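Local coordinates for exotoxin 3 (Staphylococcus aureus, PDB 2Z8L), which binds the sialylated glycan sialyl Lewis X as a staphylococcal superantigen-like toxin, and so probably recognises host glycoproteins that carry this sugar, at residues Gln60-Asp65 / Gln187-Ser192; Val139-Leu144 / Met191-Asp196. All coordinates share one frame; numbering follows the deposited sequence.

Interaction 1: Gln60-Asp65 / Gln187-Ser192; sequences QIFGKD and QPHRMS. Unlike the reference sequence in segment 187-192: P188 (reference Thr), H189 (reference Asn). With SIA (N-acetyl-alpha-neuraminic acid), chain B; NAG (2-acetamido-2-deoxy-beta-D-glucopyranose), chain C; GAL (beta-D-galactopyranose), chain D; FUC (alpha-L-fucopyranose), chain E.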
loop_
_atom_site.group_PDB
_atom_site.type_symbol
_atom_site.label_atom_id
_atom_site.label_comp_id
_atom_site.label_asym_id
_atom_site.label_seq_id
_atom_site.Cartn_x
_atom_site.Cartn_y
_atom_site.Cartn_z
ATOM N N GLN A 60 -9.604 -5.019 8.211
ATOM C CA GLN A 60 -8.904 -5.483 9.392
ATOM C C GLN A 60 -7.751 -4.553 9.689
ATOM O O GLN A 60 -7.000 -4.170 8.749
ATOM C CB GLN A 60 -8.392 -6.895 9.212
ATOM C CG GLN A 60 -7.887 -7.446 10.542
ATOM C CD GLN A 60 -7.526 -8.897 10.503
ATOM O OE1 GLN A 60 -7.744 -9.578 9.501
ATOM N NE2 GLN A 60 -6.928 -9.376 11.580
ATOM N N ILE A 61 -7.608 -4.179 10.956
ATOM C CA ILE A 61 -6.592 -3.224 11.424
ATOM C C ILE A 61 -5.501 -3.966 12.179
ATOM O O ILE A 61 -5.792 -4.898 12.960
ATOM C CB ILE A 61 -7.228 -2.207 12.397
ATOM C CG1 ILE A 61 -8.458 -1.561 11.767
ATOM C CG2 ILE A 61 -6.217 -1.183 12.814
ATOM C CD1 ILE A 61 -8.147 -0.936 10.460
ATOM N N PHE A 62 -4.241 -3.561 11.981
ATOM C CA PHE A 62 -3.106 -4.259 12.530
ATOM C C PHE A 62 -2.163 -3.298 13.236
ATOM O O PHE A 62 -2.202 -2.068 13.032
ATOM C CB PHE A 62 -2.312 -4.929 11.409
ATOM C CG PHE A 62 -3.072 -5.957 10.627
ATOM C CD1 PHE A 62 -3.753 -5.630 9.482
ATOM C CD2 PHE A 62 -3.136 -7.260 11.094
ATOM C CE1 PHE A 62 -4.458 -6.599 8.774
ATOM C CE2 PHE A 62 -3.820 -8.241 10.371
ATOM C CZ PHE A 62 -4.440 -7.912 9.220
ATOM N N GLY A 63 -1.324 -3.853 14.088
ATOM C CA GLY A 63 -0.200 -3.123 14.612
ATOM C C GLY A 63 -0.601 -2.047 15.567
ATOM O O GLY A 63 -1.646 -2.104 16.203
ATOM N N LYS A 64 0.229 -1.039 15.705
ATOM C CA LYS A 64 -0.140 0.023 16.642
ATOM C C LYS A 64 -1.257 0.951 16.101
ATOM O O LYS A 64 -1.778 1.782 16.842
ATOM C CB LYS A 64 1.104 0.746 17.180
ATOM C CG LYS A 64 1.945 1.461 16.139
ATOM C CD LYS A 64 3.425 1.422 16.472
ATOM C CE LYS A 64 3.700 1.606 17.968
ATOM N NZ LYS A 64 5.113 1.981 18.246
ATOM N N ASP A 65 -1.680 0.767 14.835
ATOM C CA ASP A 65 -2.911 1.446 14.327
ATOM C C ASP A 65 -4.140 1.017 15.137
ATOM O O ASP A 65 -5.170 1.679 15.110
ATOM C CB ASP A 65 -3.147 1.143 12.821
ATOM C CG ASP A 65 -4.015 2.228 12.087
ATOM O OD1 ASP A 65 -3.788 3.457 12.324
ATOM O OD2 ASP A 65 -4.900 1.844 11.238
ATOM N N GLN A 187 3.600 -8.503 4.315
ATOM C CA GLN A 187 3.032 -9.217 5.468
ATOM C C GLN A 187 1.793 -8.496 5.954
ATOM O O GLN A 187 1.815 -7.282 6.100
ATOM C CB GLN A 187 4.047 -9.290 6.582
ATOM C CG GLN A 187 5.339 -10.039 6.215
ATOM C CD GLN A 187 6.494 -9.105 5.830
ATOM O OE1 GLN A 187 6.296 -8.125 5.082
ATOM N NE2 GLN A 187 7.704 -9.390 6.349
ATOM N N PRO A 188 0.685 -9.231 6.171
ATOM C CA PRO A 188 -0.536 -8.583 6.653
ATOM C C PRO A 188 -0.338 -7.684 7.877
ATOM O O PRO A 188 -0.854 -6.603 7.894
ATOM C CB PRO A 188 -1.418 -9.759 6.981
ATOM C CG PRO A 188 -1.077 -10.717 5.954
ATOM C CD PRO A 188 0.428 -10.660 5.920
ATOM N N HIS A 189 0.507 -8.095 8.810
ATOM C CA HIS A 189 0.718 -7.278 10.001
ATOM C C HIS A 189 1.401 -5.950 9.757
ATOM O O HIS A 189 1.490 -5.151 10.728
ATOM C CB HIS A 189 1.448 -8.084 11.056
ATOM C CG HIS A 189 0.540 -9.013 11.794
ATOM N ND1 HIS A 189 0.123 -8.783 13.084
ATOM C CD2 HIS A 189 -0.102 -10.130 11.382
ATOM C CE1 HIS A 189 -0.716 -9.739 13.443
ATOM N NE2 HIS A 189 -0.870 -10.570 12.428
ATOM N N ARG A 190 1.940 -5.740 8.533
ATOM C CA ARG A 190 2.528 -4.469 8.139
ATOM C C ARG A 190 1.531 -3.608 7.355
ATOM O O ARG A 190 1.843 -2.477 7.002
ATOM C CB ARG A 190 3.766 -4.652 7.274
ATOM C CG ARG A 190 4.831 -5.327 8.058
ATOM C CD ARG A 190 6.017 -5.703 7.193
ATOM N NE ARG A 190 6.809 -4.540 6.786
ATOM C CZ ARG A 190 7.621 -4.473 5.704
ATOM N NH1 ARG A 190 7.728 -5.470 4.870
ATOM N NH2 ARG A 190 8.293 -3.373 5.480
ATOM N N MET A 191 0.325 -4.131 7.121
ATOM C CA MET A 191 -0.517 -3.425 6.146
ATOM C C MET A 191 -1.255 -2.236 6.715
ATOM O O MET A 191 -1.880 -1.482 5.957
ATOM C CB MET A 191 -1.469 -4.368 5.478
ATOM C CG MET A 191 -0.862 -4.812 4.180
ATOM S SD MET A 191 -1.826 -5.994 3.482
ATOM C CE MET A 191 -0.729 -6.799 2.307
ATOM N N SER A 192 -1.126 -2.006 8.008
ATOM C CA SER A 192 -1.606 -0.792 8.658
ATOM C C SER A 192 -0.550 0.305 8.897
ATOM O O SER A 192 -0.873 1.413 9.308
ATOM C CB SER A 192 -2.315 -1.128 9.969
ATOM O OG SER A 192 -3.585 -1.753 9.727
HETATM C C1 SIA B . 12.724 -2.625 6.993
HETATM C C2 SIA B . 12.777 -2.850 8.508
HETATM C C3 SIA B . 13.981 -2.158 9.149
HETATM C C4 SIA B . 13.808 -0.643 9.157
HETATM C C5 SIA B . 12.480 -0.215 9.806
HETATM C C6 SIA B . 11.351 -0.974 9.097
HETATM C C7 SIA B . 9.943 -0.734 9.631
HETATM C C8 SIA B . 8.941 -1.716 9.005
HETATM C C9 SIA B . 7.487 -1.380 9.232
HETATM C C10 SIA B . 12.057 2.088 10.571
HETATM C C11 SIA B . 11.908 3.529 10.159
HETATM N N5 SIA B . 12.320 1.229 9.598
HETATM O O1A SIA B . 11.572 -2.541 6.511
HETATM O O1B SIA B . 13.763 -2.582 6.286
HETATM O O4 SIA B . 14.964 -0.015 9.805
HETATM O O6 SIA B . 11.627 -2.376 9.214
HETATM O O7 SIA B . 9.912 -0.972 11.038
HETATM O O8 SIA B . 9.251 -1.748 7.599
HETATM O O9 SIA B . 6.588 -2.371 8.717
HETATM O O10 SIA B . 11.914 1.685 11.724
HETATM C C1 NAG C . 6.122 -9.112 11.436
HETATM C C2 NAG C . 6.844 -9.951 10.355
HETATM C C3 NAG C . 8.295 -9.527 10.156
HETATM C C4 NAG C . 8.399 -8.012 9.987
HETATM C C5 NAG C . 7.635 -7.360 11.146
HETATM C C6 NAG C . 7.642 -5.839 11.236
HETATM C C7 NAG C . 5.993 -12.234 10.033
HETATM C C8 NAG C . 6.140 -13.668 10.502
HETATM N N2 NAG C . 6.800 -11.367 10.639
HETATM O O1 NAG C . 4.748 -9.476 11.517
HETATM O O3 NAG C . 8.892 -10.230 9.052
HETATM O O4 NAG C . 9.795 -7.711 10.014
HETATM O O5 NAG C . 6.260 -7.734 11.072
HETATM O O6 NAG C . 7.330 -5.248 10.009
HETATM O O7 NAG C . 5.191 -11.939 9.140
HETATM C C1 GAL D . 10.220 -6.820 8.954
HETATM C C2 GAL D . 11.448 -6.084 9.461
HETATM C C3 GAL D . 11.836 -5.081 8.379
HETATM C C4 GAL D . 12.086 -5.816 7.058
HETATM C C5 GAL D . 10.866 -6.647 6.647
HETATM C C6 GAL D . 11.089 -7.437 5.376
HETATM O O2 GAL D . 11.067 -5.405 10.657
HETATM O O3 GAL D . 12.954 -4.264 8.756
HETATM O O4 GAL D . 13.194 -6.667 7.232
HETATM O O5 GAL D . 10.506 -7.522 7.736
HETATM O O6 GAL D . 10.002 -8.280 5.028
HETATM C C1 FUC E . 9.756 -11.362 9.319
HETATM C C2 FUC E . 9.873 -12.102 7.980
HETATM C C3 FUC E . 10.780 -11.353 7.019
HETATM C C4 FUC E . 12.101 -11.024 7.699
HETATM C C5 FUC E . 11.856 -10.328 9.042
HETATM C C6 FUC E . 13.113 -9.949 9.803
HETATM O O2 FUC E . 8.608 -12.304 7.378
HETATM O O3 FUC E . 10.949 -12.130 5.830
HETATM O O4 FUC E . 12.729 -12.260 7.929
HETATM O O5 FUC E . 11.033 -11.125 9.866
HETATM O O HOH W 1 -4.974 0.395 8.849
#

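Interaction 2: Val139-Leu144 / Met191-Asp196; sequences VSLKEL and MSDVID. Unlike the reference sequence in segment 139-144: V139 (reference Ile). With SIA (N-acetyl-alpha-neuraminic acid), chain B.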
loop_
_atom_site.group_PDB
_atom_site.type_symbol
_atom_site.label_atom_id
_atom_site.label_comp_id
_atom_site.label_asym_id
_atom_site.label_seq_id
_atom_site.Cartn_x
_atom_site.Cartn_y
_atom_site.Cartn_z
ATOM N N VAL A 139 0.618 8.170 4.068
ATOM C CA VAL A 139 0.535 7.146 3.080
ATOM C C VAL A 139 0.795 5.766 3.762
ATOM O O VAL A 139 1.737 5.611 4.548
ATOM C CB VAL A 139 1.544 7.316 1.929
ATOM C CG1 VAL A 139 1.104 6.310 0.824
ATOM C CG2 VAL A 139 1.661 8.754 1.382
ATOM N N SER A 140 -0.060 4.774 3.443
ATOM C CA SER A 140 0.155 3.425 4.014
ATOM C C SER A 140 1.269 2.703 3.241
ATOM O O SER A 140 1.378 2.850 1.996
ATOM C CB SER A 140 -1.145 2.577 3.988
ATOM O OG SER A 140 -1.559 2.216 2.700
ATOM N N LEU A 141 2.086 1.908 3.969
ATOM C CA LEU A 141 2.991 0.976 3.288
ATOM C C LEU A 141 2.219 0.086 2.339
ATOM O O LEU A 141 2.762 -0.258 1.269
ATOM C CB LEU A 141 3.778 0.108 4.276
ATOM C CG LEU A 141 4.695 0.867 5.189
ATOM C CD1 LEU A 141 5.569 -0.164 5.972
ATOM C CD2 LEU A 141 5.579 1.868 4.438
ATOM N N LYS A 142 0.975 -0.293 2.699
ATOM C CA LYS A 142 0.164 -1.127 1.800
ATOM C C LYS A 142 0.016 -0.511 0.392
ATOM O O LYS A 142 0.238 -1.185 -0.629
ATOM C CB LYS A 142 -1.202 -1.297 2.380
ATOM C CG LYS A 142 -2.139 -2.173 1.566
ATOM C CD LYS A 142 -3.583 -2.105 2.068
ATOM C CE LYS A 142 -4.584 -2.999 1.340
ATOM N NZ LYS A 142 -4.234 -4.416 1.642
ATOM N N GLU A 143 -0.387 0.740 0.350
ATOM C CA GLU A 143 -0.562 1.455 -0.906
ATOM C C GLU A 143 0.718 1.615 -1.682
ATOM O O GLU A 143 0.736 1.357 -2.863
ATOM C CB GLU A 143 -1.241 2.807 -0.657
ATOM C CG GLU A 143 -1.633 3.468 -1.963
ATOM C CD GLU A 143 -2.494 4.705 -1.815
ATOM O OE1 GLU A 143 -2.974 5.076 -0.701
ATOM O OE2 GLU A 143 -2.691 5.338 -2.906
ATOM N N LEU A 144 1.781 2.019 -1.008
ATOM C CA LEU A 144 3.042 2.165 -1.731
ATOM C C LEU A 144 3.504 0.833 -2.305
ATOM O O LEU A 144 3.865 0.740 -3.499
ATOM C CB LEU A 144 4.079 2.697 -0.754
ATOM C CG LEU A 144 4.140 4.172 -0.556
ATOM C CD1 LEU A 144 5.100 4.417 0.596
ATOM C CD2 LEU A 144 4.713 4.695 -1.934
ATOM N N MET A 191 0.325 -4.131 7.121
ATOM C CA MET A 191 -0.517 -3.425 6.146
ATOM C C MET A 191 -1.255 -2.236 6.715
ATOM O O MET A 191 -1.880 -1.482 5.957
ATOM C CB MET A 191 -1.469 -4.368 5.478
ATOM C CG MET A 191 -0.862 -4.812 4.180
ATOM S SD MET A 191 -1.826 -5.994 3.482
ATOM C CE MET A 191 -0.729 -6.799 2.307
ATOM N N SER A 192 -1.126 -2.006 8.008
ATOM C CA SER A 192 -1.606 -0.792 8.658
ATOM C C SER A 192 -0.550 0.305 8.897
ATOM O O SER A 192 -0.873 1.413 9.308
ATOM C CB SER A 192 -2.315 -1.128 9.969
ATOM O OG SER A 192 -3.585 -1.753 9.727
ATOM N N ASP A 193 0.720 -0.019 8.658
ATOM C CA ASP A 193 1.788 0.943 8.938
ATOM C C ASP A 193 1.704 2.148 7.985
ATOM O O ASP A 193 1.382 1.945 6.822
ATOM C CB ASP A 193 3.113 0.247 8.800
ATOM C CG ASP A 193 3.323 -0.878 9.894
ATOM O OD1 ASP A 193 2.608 -0.944 10.943
ATOM O OD2 ASP A 193 4.216 -1.736 9.672
ATOM N N VAL A 194 1.920 3.344 8.505
ATOM C CA VAL A 194 1.766 4.584 7.728
ATOM C C VAL A 194 3.021 5.427 7.854
ATOM O O VAL A 194 3.702 5.387 8.902
ATOM C CB VAL A 194 0.529 5.345 8.226
ATOM C CG1 VAL A 194 0.399 6.681 7.604
ATOM C CG2 VAL A 194 -0.740 4.529 7.971
ATOM N N ILE A 195 3.336 6.176 6.806
ATOM C CA ILE A 195 4.502 7.053 6.826
ATOM C C ILE A 195 4.111 8.429 6.293
ATOM O O ILE A 195 3.078 8.587 5.693
ATOM C CB ILE A 195 5.635 6.473 6.001
ATOM C CG1 ILE A 195 5.338 6.408 4.513
ATOM C CG2 ILE A 195 6.058 5.157 6.587
ATOM C CD1 ILE A 195 6.491 5.943 3.651
ATOM N N ASP A 196 4.946 9.426 6.537
ATOM C CA ASP A 196 4.641 10.761 6.060
ATOM C C ASP A 196 5.098 10.862 4.624
ATOM O O ASP A 196 6.304 10.834 4.326
ATOM C CB ASP A 196 5.355 11.844 6.872
ATOM C CG ASP A 196 4.831 13.282 6.566
ATOM O OD1 ASP A 196 4.365 13.600 5.418
ATOM O OD2 ASP A 196 4.850 14.150 7.507
HETATM C C1 SIA B . 12.724 -2.625 6.993
HETATM C C2 SIA B . 12.777 -2.850 8.508
HETATM C C3 SIA B . 13.981 -2.158 9.149
HETATM C C4 SIA B . 13.808 -0.643 9.157
HETATM C C5 SIA B . 12.480 -0.215 9.806
HETATM C C6 SIA B . 11.351 -0.974 9.097
HETATM C C7 SIA B . 9.943 -0.734 9.631
HETATM C C8 SIA B . 8.941 -1.716 9.005
HETATM C C9 SIA B . 7.487 -1.380 9.232
HETATM C C10 SIA B . 12.057 2.088 10.571
HETATM C C11 SIA B . 11.908 3.529 10.159
HETATM N N5 SIA B . 12.320 1.229 9.598
HETATM O O1A SIA B . 11.572 -2.541 6.511
HETATM O O1B SIA B . 13.763 -2.582 6.286
HETATM O O4 SIA B . 14.964 -0.015 9.805
HETATM O O6 SIA B . 11.627 -2.376 9.214
HETATM O O7 SIA B . 9.912 -0.972 11.038
HETATM O O8 SIA B . 9.251 -1.748 7.599
HETATM O O9 SIA B . 6.588 -2.371 8.717
HETATM O O10 SIA B . 11.914 1.685 11.724
#

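Interaction 1: Gln60-Asp65 / Gln187-Ser192
F62 lays one face of its ring against the 3-10 turn P188-R190. The carbonyl O of P188 stands above that face toward the rim, 3.4 Å from F62 CD1, and the backbone N of H189 lies over the same face. From this position the ring offers its edge to the imidazole of H189: F62 CD2 sits over the imidazole centre, with centroids 5.1 Å apart and planes inclined at 56°, an edge-to-face pair. P188 runs alongside, its CB 4.2 Å from F62 CZ.

Beside the ring, S192 OG comes in near the phenyl plane and accepts the backbone N-H of F62 at 3.0 Å and 154°. S192 chi1 of -72° sets OG beside its own backbone N, where it meets the N-H of F62. The same hydroxyl shares a water with D65 OD2, to which the water donates, while D65 CB packs on S192 CB.

On the glycan side of the loop, R190 NE donates to SIA O9 at 2.9 Å, nearly straight, and NH2 bonds SIA O8. Q187 OE1 takes the R190 NH1 hydrogen in the guanidinium plane, helping, with T179 O at NH2, to fix that group's rotation, while Q187 NE2 donates to GAL O6 at 2.9 Å. F62 packing and S192 OG thus help fasten the loop to the OB-fold domain, R190 and Q187 hydrogen-bond the glycan, and H189 belongs to both sides, its CB lying near NAG O1.

Interaction 2: Val139-Leu144 / Met191-Asp196
V139 and I195 form an antiparallel hydrogen-bonded pair, V139 N to I195 O at 3.0 Å and I195 N to V139 O at 2.8 Å, and S140 and V194 follow as a non-hydrogen-bonded pair with CA atoms 4.2 Å apart. One residue on, L141 N donates to D193 O, carrying the pairing into the first turn of helix 141-155.

I195 lies on the same sheet face as V139 and sends its branches along the helix. Its CD1 meets L144 CD1 at 3.7 Å and its CG2 meets L141 CD2, each pair crossing at about a right angle. With chi1 at 67°, I195 CG1 is set between backbone N and carbonyl carbon, and CD1 extends from there to L144.

This two-stranded sheet lies in the beta-grasp domain, where S140 ends strand 138-140 and is also the helix N-cap, its OG accepting E143 N at 3.0 Å.

At the sugar end, L141 CD1 rests on D193 CB at 3.8 Å and also approaches SIA O9. That hydroxyl donates to D193 OD2 at 2.6 Å, so the leucine packs against the CB of the aspartate that holds the sialic acid. On the other flank, the K142 chain, extended as far as CE and bent at its last torsion, passes obliquely over M191, CG to CG, and brings NZ within 3.4 Å of M191 SD; the ammonium is hydrogen-bonded to the carbonyl O of Y95 in strand 92-100.

Overall arrangement
Both interactions draw on the chain between strands 177-181 and 200-207, and their centres lie 9 Å apart. In sequence order, 60-65 of the OB-fold domain comes first, then 139-144, and last the continuous run 187-196, in which M191 and S192 belong to both contacts. Interaction 1 bridges the two domains, whereas interaction 2 stays within the beta-grasp domain and is the more deeply buried. They touch where R190 O packs on L141 CB. SIA meets both: R190 from one and D193 from the other bind the same O9, and T179 and Y177 of strand 177-181 add further bonds. One loop thus couples domain interface, helix start and glycan pocket.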